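Long-range contacts in cycloserine biosynthesis protein DcsG (PDB 6JIL), which catalyses the ATP- and magnesium-dependent ring closure of O-ureido-D-serine to D-cycloserine, an antitubercular antibiotic: residues 194-199 and 223-228; 44-49 and 74-79; 14-19 and 53-58. All blocks are in the same frame, centred on the assembly; numbering follows the deposited sequence.

Contact 1 (194-199 and 223-228); sequences GVYSHA and RDADED
The carbonyl oxygen of Ala199 takes the backbone N-H of Arg223 at 2.9 Å (Arg223 N to Ala199 O), and this bond joins strand 195-202 to the outermost strand, 220-223. The donor stands above the carbonyl plane, 42° out of it. Beside the bond a water sits between Arg223 O and Ala199 N: it donates a short bond to Arg223 O at 2.5 Å and receives a weak one from Ala199 N at 3.4 Å, so that it bridges the two backbones.

Farther along, Tyr196 reaches over to the same loop. With CG anti to its backbone N (chi1 171°), the ring extends alongside its own strand until the phenol oxygen meets Ala225, whose N gives a weak hydrogen bond to Tyr196 OH (3.4 Å). The methyl of Ala225 lies obliquely by the ring, CB to Tyr196 CE1 4.1 Å, and also touches Ala199 CB, so that it rests against both Tyr196 and Ala199. Leu189 adds to the packing on both alanines, while Arg230 touches Tyr196 and Ala225. On the 195-202 strand itself, Ser197 and His198 share Thr190 as their partner on the adjoining strand, a classic beta bulge. The whole is an antiparallel strand edge whose last residues lead, through the N-cap position at Asp226, into helix 227-244 of the ATP-grasp region.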
loop_
_atom_site.group_PDB
_atom_site.type_symbol
_atom_site.label_atom_id
_atom_site.label_comp_id
_atom_site.label_asym_id
_atom_site.label_seq_id
_atom_site.Cartn_x
_atom_site.Cartn_y
_atom_site.Cartn_z
ATOM N N GLY A 194 -13.739 -6.405 -5.913
ATOM C CA GLY A 194 -14.690 -5.350 -5.626
ATOM C C GLY A 194 -15.648 -5.670 -4.495
ATOM O O GLY A 194 -16.622 -4.946 -4.293
ATOM N N VAL A 195 -15.377 -6.741 -3.753
ATOM C CA VAL A 195 -16.248 -7.142 -2.650
ATOM C C VAL A 195 -15.522 -7.146 -1.308
ATOM O O VAL A 195 -14.438 -7.710 -1.167
ATOM C CB VAL A 195 -16.850 -8.543 -2.914
ATOM C CG1 VAL A 195 -17.682 -9.007 -1.720
ATOM C CG2 VAL A 195 -17.698 -8.500 -4.174
ATOM N N TYR A 196 -16.127 -6.497 -0.322
ATOM C CA TYR A 196 -15.542 -6.420 1.005
ATOM C C TYR A 196 -15.416 -7.807 1.620
ATOM O O TYR A 196 -16.372 -8.584 1.621
ATOM C CB TYR A 196 -16.407 -5.540 1.914
ATOM C CG TYR A 196 -15.984 -5.572 3.362
ATOM C CD1 TYR A 196 -14.822 -4.929 3.787
ATOM C CD2 TYR A 196 -16.731 -6.273 4.306
ATOM C CE1 TYR A 196 -14.414 -4.983 5.118
ATOM C CE2 TYR A 196 -16.330 -6.338 5.644
ATOM C CZ TYR A 196 -15.172 -5.689 6.039
ATOM O OH TYR A 196 -14.779 -5.749 7.349
ATOM N N SER A 197 -14.236 -8.115 2.147
ATOM C CA SER A 197 -14.023 -9.411 2.776
ATOM C C SER A 197 -13.860 -9.286 4.280
ATOM O O SER A 197 -14.571 -9.927 5.043
ATOM C CB SER A 197 -12.783 -10.095 2.202
ATOM O OG SER A 197 -12.538 -11.327 2.862
ATOM N N HIS A 198 -12.924 -8.448 4.706
ATOM C CA HIS A 198 -12.662 -8.289 6.126
ATOM C C HIS A 198 -11.734 -7.111 6.371
ATOM O O HIS A 198 -11.197 -6.512 5.431
ATOM C CB HIS A 198 -11.988 -9.542 6.660
ATOM C CG HIS A 198 -10.693 -9.851 5.975
ATOM N ND1 HIS A 198 -10.626 -10.516 4.768
ATOM C CD2 HIS A 198 -9.415 -9.536 6.303
ATOM C CE1 HIS A 198 -9.365 -10.598 4.383
ATOM N NE2 HIS A 198 -8.611 -10.010 5.295
ATOM N N ALA A 199 -11.531 -6.802 7.647
ATOM C CA ALA A 199 -10.668 -5.701 8.030
ATOM C C ALA A 199 -9.993 -5.961 9.366
ATOM O O ALA A 199 -10.312 -6.921 10.074
ATOM C CB ALA A 199 -11.477 -4.411 8.098
ATOM N N ARG A 223 -11.129 -6.685 12.898
ATOM C CA ARG A 223 -12.059 -5.583 13.080
ATOM C C ARG A 223 -13.186 -5.696 12.063
ATOM O O ARG A 223 -13.006 -6.225 10.970
ATOM C CB ARG A 223 -11.336 -4.255 12.871
ATOM C CG ARG A 223 -12.070 -3.038 13.396
ATOM C CD ARG A 223 -11.790 -2.847 14.881
ATOM N NE ARG A 223 -11.574 -1.439 15.206
ATOM C CZ ARG A 223 -11.059 -1.007 16.354
ATOM N NH1 ARG A 223 -10.704 -1.877 17.295
ATOM N NH2 ARG A 223 -10.888 0.293 16.560
ATOM N N ASP A 224 -14.353 -5.200 12.423
ATOM C CA ASP A 224 -15.473 -5.233 11.499
ATOM C C ASP A 224 -15.698 -3.798 11.049
ATOM O O ASP A 224 -16.161 -2.963 11.827
ATOM C CB ASP A 224 -16.709 -5.776 12.199
ATOM C CG ASP A 224 -17.432 -6.794 11.363
ATOM O OD1 ASP A 224 -18.166 -6.382 10.437
ATOM O OD2 ASP A 224 -17.248 -8.008 11.619
ATOM N N ALA A 225 -15.348 -3.506 9.802
ATOM C CA ALA A 225 -15.492 -2.154 9.267
ATOM C C ALA A 225 -16.961 -1.780 9.159
ATOM O O ALA A 225 -17.782 -2.604 8.754
ATOM C CB ALA A 225 -14.825 -2.057 7.899
ATOM N N ASP A 226 -17.298 -0.545 9.525
ATOM C CA ASP A 226 -18.686 -0.114 9.440
ATOM C C ASP A 226 -19.034 0.282 8.014
ATOM O O ASP A 226 -18.163 0.307 7.139
ATOM C CB ASP A 226 -18.982 1.042 10.408
ATOM C CG ASP A 226 -18.010 2.194 10.276
ATOM O OD1 ASP A 226 -16.884 2.086 10.804
ATOM O OD2 ASP A 226 -18.365 3.212 9.647
ATOM N N GLU A 227 -20.312 0.568 7.785
ATOM C CA GLU A 227 -20.805 0.948 6.461
ATOM C C GLU A 227 -20.018 2.073 5.806
ATOM O O GLU A 227 -19.606 1.959 4.654
ATOM C CB GLU A 227 -22.280 1.342 6.548
ATOM C CG GLU A 227 -23.208 0.162 6.736
ATOM C CD GLU A 227 -24.651 0.575 6.944
ATOM O OE1 GLU A 227 -25.532 -0.314 6.895
ATOM O OE2 GLU A 227 -24.905 1.782 7.164
ATOM N N ASP A 228 -19.815 3.155 6.546
ATOM C CA ASP A 228 -19.088 4.308 6.037
ATOM C C ASP A 228 -17.692 3.959 5.564
ATOM O O ASP A 228 -17.267 4.387 4.490
ATOM C CB ASP A 228 -18.997 5.383 7.114
ATOM C CG ASP A 228 -20.322 6.072 7.354
ATOM O OD1 ASP A 228 -20.461 6.727 8.413
ATOM O OD2 ASP A 228 -21.215 5.966 6.479
HETATM O O HOH W 1 -13.453 -8.461 9.924
#

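Contact 2 (44-49 and 74-79); sequences DWSRFE and SHVTRL
The hydroxyl of Thr77 donates to the carbonyl oxygen of Phe48, Thr77 OG1 to Phe48 O 2.9 Å, from well above the carbonyl plane (63° out of it). The torsion chi1 of 177° sets OG1 opposite the backbone N and aims it at the Phe48 carbonyl, while the methyl branch turns to the other end of the short 3-10 turn and touches a second carbonyl, Thr77 CG2 to Trp45 O 3.4 Å. One threonine thus spans the turn, with its polar and apolar branches each resting on backbone oxygen. Next to it Val76 brings CG1 against the start of the turn, 3.7 Å from Trp45 CB.

Inward, the fit continues beyond the two segments. The indole of Trp45 leads away from Val76 and packs edge-to-face with Phe69 of helix 63-76, as well as on Val51, Ala5 and Val7; Phe48 is buried on Ala5 and Cys36. Outward, the character changes. Ser46, Val76, Glu49 and Arg78 are exposed, and the last pair meets through little more than Arg78 CB against Glu49 O at 3.6 Å. The extended arginine then carries its guanidinium away to the carbonyl of Arg296. At the other end of the turn, Asp44 OD1 receives Ser46 N at 3.1 Å, an Asx turn that begins the 3-10 segment.

Within the contact, then, one side-chain-to-backbone hydrogen bond and a few apolar touches join the loop before strand 50-55 to the end of helix 63-76 and the residue after it; no charged pair spans the two segments.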
loop_
_atom_site.group_PDB
_atom_site.type_symbol
_atom_site.label_atom_id
_atom_site.label_comp_id
_atom_site.label_asym_id
_atom_site.label_seq_id
_atom_site.Cartn_x
_atom_site.Cartn_y
_atom_site.Cartn_z
ATOM N N ASP A 44 12.915 -18.968 -14.305
ATOM C CA ASP A 44 12.510 -18.812 -15.692
ATOM C C ASP A 44 11.054 -18.366 -15.635
ATOM O O ASP A 44 10.145 -19.195 -15.587
ATOM C CB ASP A 44 12.631 -20.147 -16.430
ATOM C CG ASP A 44 12.199 -20.051 -17.875
ATOM O OD1 ASP A 44 11.828 -18.940 -18.305
ATOM O OD2 ASP A 44 12.232 -21.087 -18.576
ATOM N N TRP A 45 10.841 -17.053 -15.626
ATOM C CA TRP A 45 9.494 -16.505 -15.531
ATOM C C TRP A 45 8.585 -16.859 -16.703
ATOM O O TRP A 45 7.365 -16.738 -16.611
ATOM C CB TRP A 45 9.571 -14.989 -15.327
ATOM C CG TRP A 45 10.336 -14.638 -14.074
ATOM C CD1 TRP A 45 11.690 -14.488 -13.952
ATOM C CD2 TRP A 45 9.799 -14.496 -12.750
ATOM N NE1 TRP A 45 12.031 -14.268 -12.640
ATOM C CE2 TRP A 45 10.891 -14.268 -11.880
ATOM C CE3 TRP A 45 8.504 -14.544 -12.215
ATOM C CZ2 TRP A 45 10.725 -14.085 -10.494
ATOM C CZ3 TRP A 45 8.338 -14.364 -10.843
ATOM C CH2 TRP A 45 9.447 -14.136 -9.998
ATOM N N SER A 46 9.183 -17.324 -17.794
ATOM C CA SER A 46 8.420 -17.711 -18.974
ATOM C C SER A 46 7.619 -18.986 -18.701
ATOM O O SER A 46 6.679 -19.298 -19.426
ATOM C CB SER A 46 9.362 -17.950 -20.162
ATOM O OG SER A 46 10.119 -19.137 -19.994
ATOM N N ARG A 47 8.000 -19.715 -17.654
ATOM C CA ARG A 47 7.325 -20.961 -17.285
ATOM C C ARG A 47 5.937 -20.777 -16.683
ATOM O O ARG A 47 5.128 -21.701 -16.719
ATOM C CB ARG A 47 8.146 -21.750 -16.261
ATOM C CG ARG A 47 9.364 -22.466 -16.779
ATOM C CD ARG A 47 9.955 -23.324 -15.657
ATOM N NE ARG A 47 10.253 -22.529 -14.465
ATOM C CZ ARG A 47 9.657 -22.674 -13.283
ATOM N NH1 ARG A 47 8.714 -23.593 -13.111
ATOM N NH2 ARG A 47 10.005 -21.889 -12.271
ATOM N N PHE A 48 5.671 -19.606 -16.112
ATOM C CA PHE A 48 4.386 -19.353 -15.473
ATOM C C PHE A 48 3.252 -18.889 -16.381
ATOM O O PHE A 48 3.471 -18.242 -17.403
ATOM C CB PHE A 48 4.554 -18.330 -14.346
ATOM C CG PHE A 48 5.631 -18.681 -13.368
ATOM C CD1 PHE A 48 6.881 -18.086 -13.448
ATOM C CD2 PHE A 48 5.404 -19.630 -12.381
ATOM C CE1 PHE A 48 7.886 -18.434 -12.559
ATOM C CE2 PHE A 48 6.401 -19.986 -11.489
ATOM C CZ PHE A 48 7.646 -19.386 -11.576
ATOM N N GLU A 49 2.032 -19.228 -15.979
ATOM C CA GLU A 49 0.829 -18.845 -16.708
ATOM C C GLU A 49 0.617 -17.379 -16.372
ATOM O O GLU A 49 0.258 -16.574 -17.219
ATOM C CB GLU A 49 -0.370 -19.655 -16.203
ATOM C CG GLU A 49 -1.530 -19.746 -17.172
ATOM C CD GLU A 49 -1.336 -20.855 -18.195
ATOM O OE1 GLU A 49 -2.147 -20.949 -19.147
ATOM O OE2 GLU A 49 -0.372 -21.641 -18.040
ATOM N N SER A 74 6.676 -8.861 -17.582
ATOM C CA SER A 74 5.468 -8.662 -18.382
ATOM C C SER A 74 5.640 -9.076 -19.838
ATOM O O SER A 74 4.659 -9.295 -20.548
ATOM C CB SER A 74 5.048 -7.196 -18.350
ATOM O OG SER A 74 5.980 -6.407 -19.066
ATOM N N HIS A 75 6.883 -9.172 -20.285
ATOM C CA HIS A 75 7.145 -9.548 -21.664
ATOM C C HIS A 75 7.154 -11.046 -21.853
ATOM O O HIS A 75 6.924 -11.536 -22.956
ATOM C CB HIS A 75 8.491 -8.989 -22.115
ATOM C CG HIS A 75 8.576 -7.498 -22.056
ATOM N ND1 HIS A 75 9.776 -6.826 -21.995
ATOM C CD2 HIS A 75 7.610 -6.549 -22.057
ATOM C CE1 HIS A 75 9.547 -5.524 -21.960
ATOM N NE2 HIS A 75 8.241 -5.330 -21.996
ATOM N N VAL A 76 7.403 -11.777 -20.774
ATOM C CA VAL A 76 7.493 -13.226 -20.865
ATOM C C VAL A 76 6.291 -13.996 -20.310
ATOM O O VAL A 76 6.123 -15.186 -20.592
ATOM C CB VAL A 76 8.800 -13.706 -20.182
ATOM C CG1 VAL A 76 8.584 -13.934 -18.692
ATOM C CG2 VAL A 76 9.311 -14.943 -20.873
ATOM N N THR A 77 5.455 -13.321 -19.527
ATOM C CA THR A 77 4.273 -13.959 -18.952
ATOM C C THR A 77 3.265 -12.908 -18.533
ATOM O O THR A 77 3.579 -11.720 -18.494
ATOM C CB THR A 77 4.620 -14.826 -17.719
ATOM O OG1 THR A 77 3.413 -15.356 -17.157
ATOM C CG2 THR A 77 5.338 -14.003 -16.662
ATOM N N ARG A 78 2.057 -13.354 -18.209
ATOM C CA ARG A 78 0.981 -12.455 -17.803
ATOM C C ARG A 78 1.021 -12.004 -16.340
ATOM O O ARG A 78 1.157 -12.819 -15.424
ATOM C CB ARG A 78 -0.371 -13.119 -18.081
ATOM C CG ARG A 78 -1.553 -12.301 -17.600
ATOM C CD ARG A 78 -2.831 -13.128 -17.501
ATOM N NE ARG A 78 -3.912 -12.357 -16.886
ATOM C CZ ARG A 78 -5.111 -12.849 -16.587
ATOM N NH1 ARG A 78 -5.388 -14.120 -16.849
ATOM N NH2 ARG A 78 -6.032 -12.071 -16.028
ATOM N N LEU A 79 0.888 -10.702 -16.120
ATOM C CA LEU A 79 0.867 -10.168 -14.761
ATOM C C LEU A 79 -0.593 -9.949 -14.357
ATOM O O LEU A 79 -1.342 -9.289 -15.078
ATOM C CB LEU A 79 1.609 -8.833 -14.689
ATOM C CG LEU A 79 3.080 -8.811 -15.093
ATOM C CD1 LEU A 79 3.561 -7.379 -15.072
ATOM C CD2 LEU A 79 3.907 -9.670 -14.136
#

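Contact 3 (14-19 and 53-58); sequences PIDYDM and FRSPWT
The hydroxyl of Ser55 donates a hydrogen bond to the carboxylate of Asp16, Ser55 OG to Asp16 OD2 2.7 Å, meeting the oxygen from above the carboxylate plane (43° out of it). The same OD2 accepts a bond from a water at 3.0 Å, and that water in turn receives Arg54 NE at 2.8 Å, lying in the plane of the guanidinium at its edge. Arg54 is thereby joined to Asp16 through water, while its NH2 makes a long salt bridge to Asp18, NH2 to OD1 3.4 Å, the two flat groups turned 47° apart.

Apolar contacts flank this polar centre. Ile15 crosses Trp57 obliquely, its CD1 3.6 Å from Trp57 CE3, and the carbonyl oxygen of Ile15 comes to the indole edge near CZ3. The selenomethionine at Met19, bent at chi2 and chi3, lays its CE methyl beside Arg54 CB.

What positions these groups lies one shell out. Extension of Asp16 away from its backbone N (chi1 -178°) carries OD2 to the serine, and leaves OD1 to take weak bonds from the backbone N of Asp18 and Met19, a cap on the turn into helix 19-28. Thr8 also bonds the Ser55 hydroxyl. Asp18 is held by the backbone N-H groups of Leu277 and Leu279, Arg54 NH2 by the carbonyl of Pro275, and Trp57 NE1 by that of Glu274, all in the segment that follows the magnesium ligands Glu269 and Glu271.

Buried carboxylates and a buried guanidinium thus share one network, in which the arginine and the backbone N-H groups would help stabilise negative charge on both aspartates, and which links the N-terminal parallel sheet to the loop beyond the metal site.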
loop_
_atom_site.group_PDB
_atom_site.type_symbol
_atom_site.label_atom_id
_atom_site.label_comp_id
_atom_site.label_asym_id
_atom_site.label_seq_id
_atom_site.Cartn_x
_atom_site.Cartn_y
_atom_site.Cartn_z
ATOM N N PRO A 14 9.595 -13.910 5.620
ATOM C CA PRO A 14 9.316 -14.199 7.032
ATOM C C PRO A 14 8.192 -13.374 7.652
ATOM O O PRO A 14 7.615 -13.771 8.664
ATOM C CB PRO A 14 10.654 -13.931 7.712
ATOM C CG PRO A 14 11.644 -14.294 6.646
ATOM C CD PRO A 14 11.032 -13.632 5.430
ATOM N N ILE A 15 7.885 -12.223 7.070
ATOM C CA ILE A 15 6.813 -11.404 7.621
ATOM C C ILE A 15 5.578 -11.391 6.724
ATOM O O ILE A 15 4.704 -10.549 6.881
ATOM C CB ILE A 15 7.272 -9.953 7.867
ATOM C CG1 ILE A 15 7.685 -9.304 6.544
ATOM C CG2 ILE A 15 8.422 -9.947 8.862
ATOM C CD1 ILE A 15 7.770 -7.792 6.595
ATOM N N ASP A 16 5.513 -12.323 5.780
ATOM C CA ASP A 16 4.365 -12.412 4.883
ATOM C C ASP A 16 3.431 -13.450 5.480
ATOM O O ASP A 16 3.393 -14.594 5.026
ATOM C CB ASP A 16 4.804 -12.863 3.486
ATOM C CG ASP A 16 3.645 -12.934 2.500
ATOM O OD1 ASP A 16 2.485 -12.707 2.910
ATOM O OD2 ASP A 16 3.898 -13.220 1.309
ATOM N N TYR A 17 2.689 -13.047 6.506
ATOM C CA TYR A 17 1.766 -13.946 7.193
ATOM C C TYR A 17 0.712 -14.528 6.262
ATOM O O TYR A 17 0.100 -15.544 6.581
ATOM C CB TYR A 17 1.097 -13.208 8.357
ATOM C CG TYR A 17 2.096 -12.408 9.148
ATOM C CD1 TYR A 17 1.969 -11.027 9.275
ATOM C CD2 TYR A 17 3.231 -13.018 9.683
ATOM C CE1 TYR A 17 2.959 -10.269 9.910
ATOM C CE2 TYR A 17 4.224 -12.270 10.316
ATOM C CZ TYR A 17 4.084 -10.900 10.424
ATOM O OH TYR A 17 5.079 -10.160 11.026
ATOM N N ASP A 18 0.532 -13.902 5.103
ATOM C CA ASP A 18 -0.460 -14.356 4.136
ATOM C C ASP A 18 -0.045 -15.560 3.279
ATOM O O ASP A 18 -0.894 -16.349 2.868
ATOM C CB ASP A 18 -0.849 -13.191 3.213
ATOM C CG ASP A 18 -1.507 -12.036 3.962
ATOM O OD1 ASP A 18 -1.255 -10.866 3.587
ATOM O OD2 ASP A 18 -2.283 -12.292 4.914
HETATM N N MSE A 19 1.246 -15.717 3.021
HETATM C CA MSE A 19 1.694 -16.816 2.162
HETATM C C MSE A 19 1.226 -18.219 2.555
HETATM O O MSE A 19 0.717 -18.957 1.714
HETATM C CB MSE A 19 3.215 -16.814 2.019
HETATM C CG MSE A 19 3.688 -17.574 0.782
HETATM SE SE MSE A 19 3.019 -16.794 -0.894
HETATM C CE MSE A 19 4.290 -15.333 -1.035
ATOM N N PHE A 53 2.202 -10.446 -7.419
ATOM C CA PHE A 53 3.164 -9.834 -6.516
ATOM C C PHE A 53 2.586 -9.851 -5.107
ATOM O O PHE A 53 1.636 -9.132 -4.793
ATOM C CB PHE A 53 3.460 -8.410 -6.967
ATOM C CG PHE A 53 3.943 -8.322 -8.378
ATOM C CD1 PHE A 53 3.197 -7.666 -9.345
ATOM C CD2 PHE A 53 5.156 -8.880 -8.743
ATOM C CE1 PHE A 53 3.661 -7.567 -10.657
ATOM C CE2 PHE A 53 5.620 -8.781 -10.047
ATOM C CZ PHE A 53 4.865 -8.119 -11.004
ATOM N N ARG A 54 3.165 -10.691 -4.261
ATOM C CA ARG A 54 2.686 -10.832 -2.906
ATOM C C ARG A 54 3.472 -10.044 -1.877
ATOM O O ARG A 54 2.923 -9.152 -1.230
ATOM C CB ARG A 54 2.661 -12.315 -2.522
ATOM C CG ARG A 54 1.576 -13.108 -3.242
ATOM C CD ARG A 54 0.232 -12.473 -2.968
ATOM N NE ARG A 54 0.133 -12.195 -1.544
ATOM C CZ ARG A 54 -0.340 -11.069 -1.025
ATOM N NH1 ARG A 54 -0.784 -10.098 -1.814
ATOM N NH2 ARG A 54 -0.313 -10.895 0.293
ATOM N N SER A 55 4.758 -10.353 -1.735
ATOM C CA SER A 55 5.566 -9.676 -0.737
ATOM C C SER A 55 7.021 -9.372 -1.093
ATOM O O SER A 55 7.924 -9.691 -0.321
ATOM C CB SER A 55 5.531 -10.484 0.556
ATOM O OG SER A 55 5.917 -11.824 0.304
ATOM N N PRO A 56 7.268 -8.748 -2.258
ATOM C CA PRO A 56 8.634 -8.412 -2.659
ATOM C C PRO A 56 8.855 -7.062 -1.984
ATOM O O PRO A 56 9.223 -6.074 -2.621
ATOM C CB PRO A 56 8.500 -8.280 -4.158
ATOM C CG PRO A 56 7.187 -7.573 -4.273
ATOM C CD PRO A 56 6.304 -8.293 -3.278
ATOM N N TRP A 57 8.628 -7.031 -0.679
ATOM C CA TRP A 57 8.689 -5.779 0.053
ATOM C C TRP A 57 9.986 -4.999 0.152
ATOM O O TRP A 57 9.979 -3.864 0.639
ATOM C CB TRP A 57 8.054 -5.972 1.430
ATOM C CG TRP A 57 6.597 -6.371 1.307
ATOM C CD1 TRP A 57 5.718 -5.984 0.328
ATOM C CD2 TRP A 57 5.858 -7.222 2.188
ATOM N NE1 TRP A 57 4.485 -6.546 0.541
ATOM C CE2 TRP A 57 4.541 -7.310 1.678
ATOM C CE3 TRP A 57 6.178 -7.919 3.358
ATOM C CZ2 TRP A 57 3.548 -8.068 2.299
ATOM C CZ3 TRP A 57 5.186 -8.678 3.977
ATOM C CH2 TRP A 57 3.888 -8.744 3.445
ATOM N N THR A 58 11.093 -5.567 -0.317
ATOM C CA THR A 58 12.334 -4.810 -0.274
ATOM C C THR A 58 12.348 -3.860 -1.474
ATOM O O THR A 58 13.322 -3.147 -1.697
ATOM C CB THR A 58 13.597 -5.722 -0.315
ATOM O OG1 THR A 58 13.591 -6.520 -1.504
ATOM C CG2 THR A 58 13.636 -6.620 0.903
HETATM O O HOH W 2 1.189 -13.949 0.373
#

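From the N terminus, the loop after strand 4-8 is the first to be engaged: contact 3 joins it to the end of strand 50-55, closing a loop that holds helix 19-28, strand 33-37 and the start of strand 50-55. Before that loop ends, residues 44-49 open contact 2, which closes at 74-79 after helix 63-76, so the two cross. They also touch directly, Leu79 CD2 lying 3.6 Å from Phe53 CZ, and both reach the four-stranded parallel sheet, where strands 50-55 and 78-79 are neighbours. Contact 1 begins only later, as a separate loop in the five-stranded antiparallel sheet. Its nearest atoms stay about 7 Å from contact 3 and about 14 Å from contact 2.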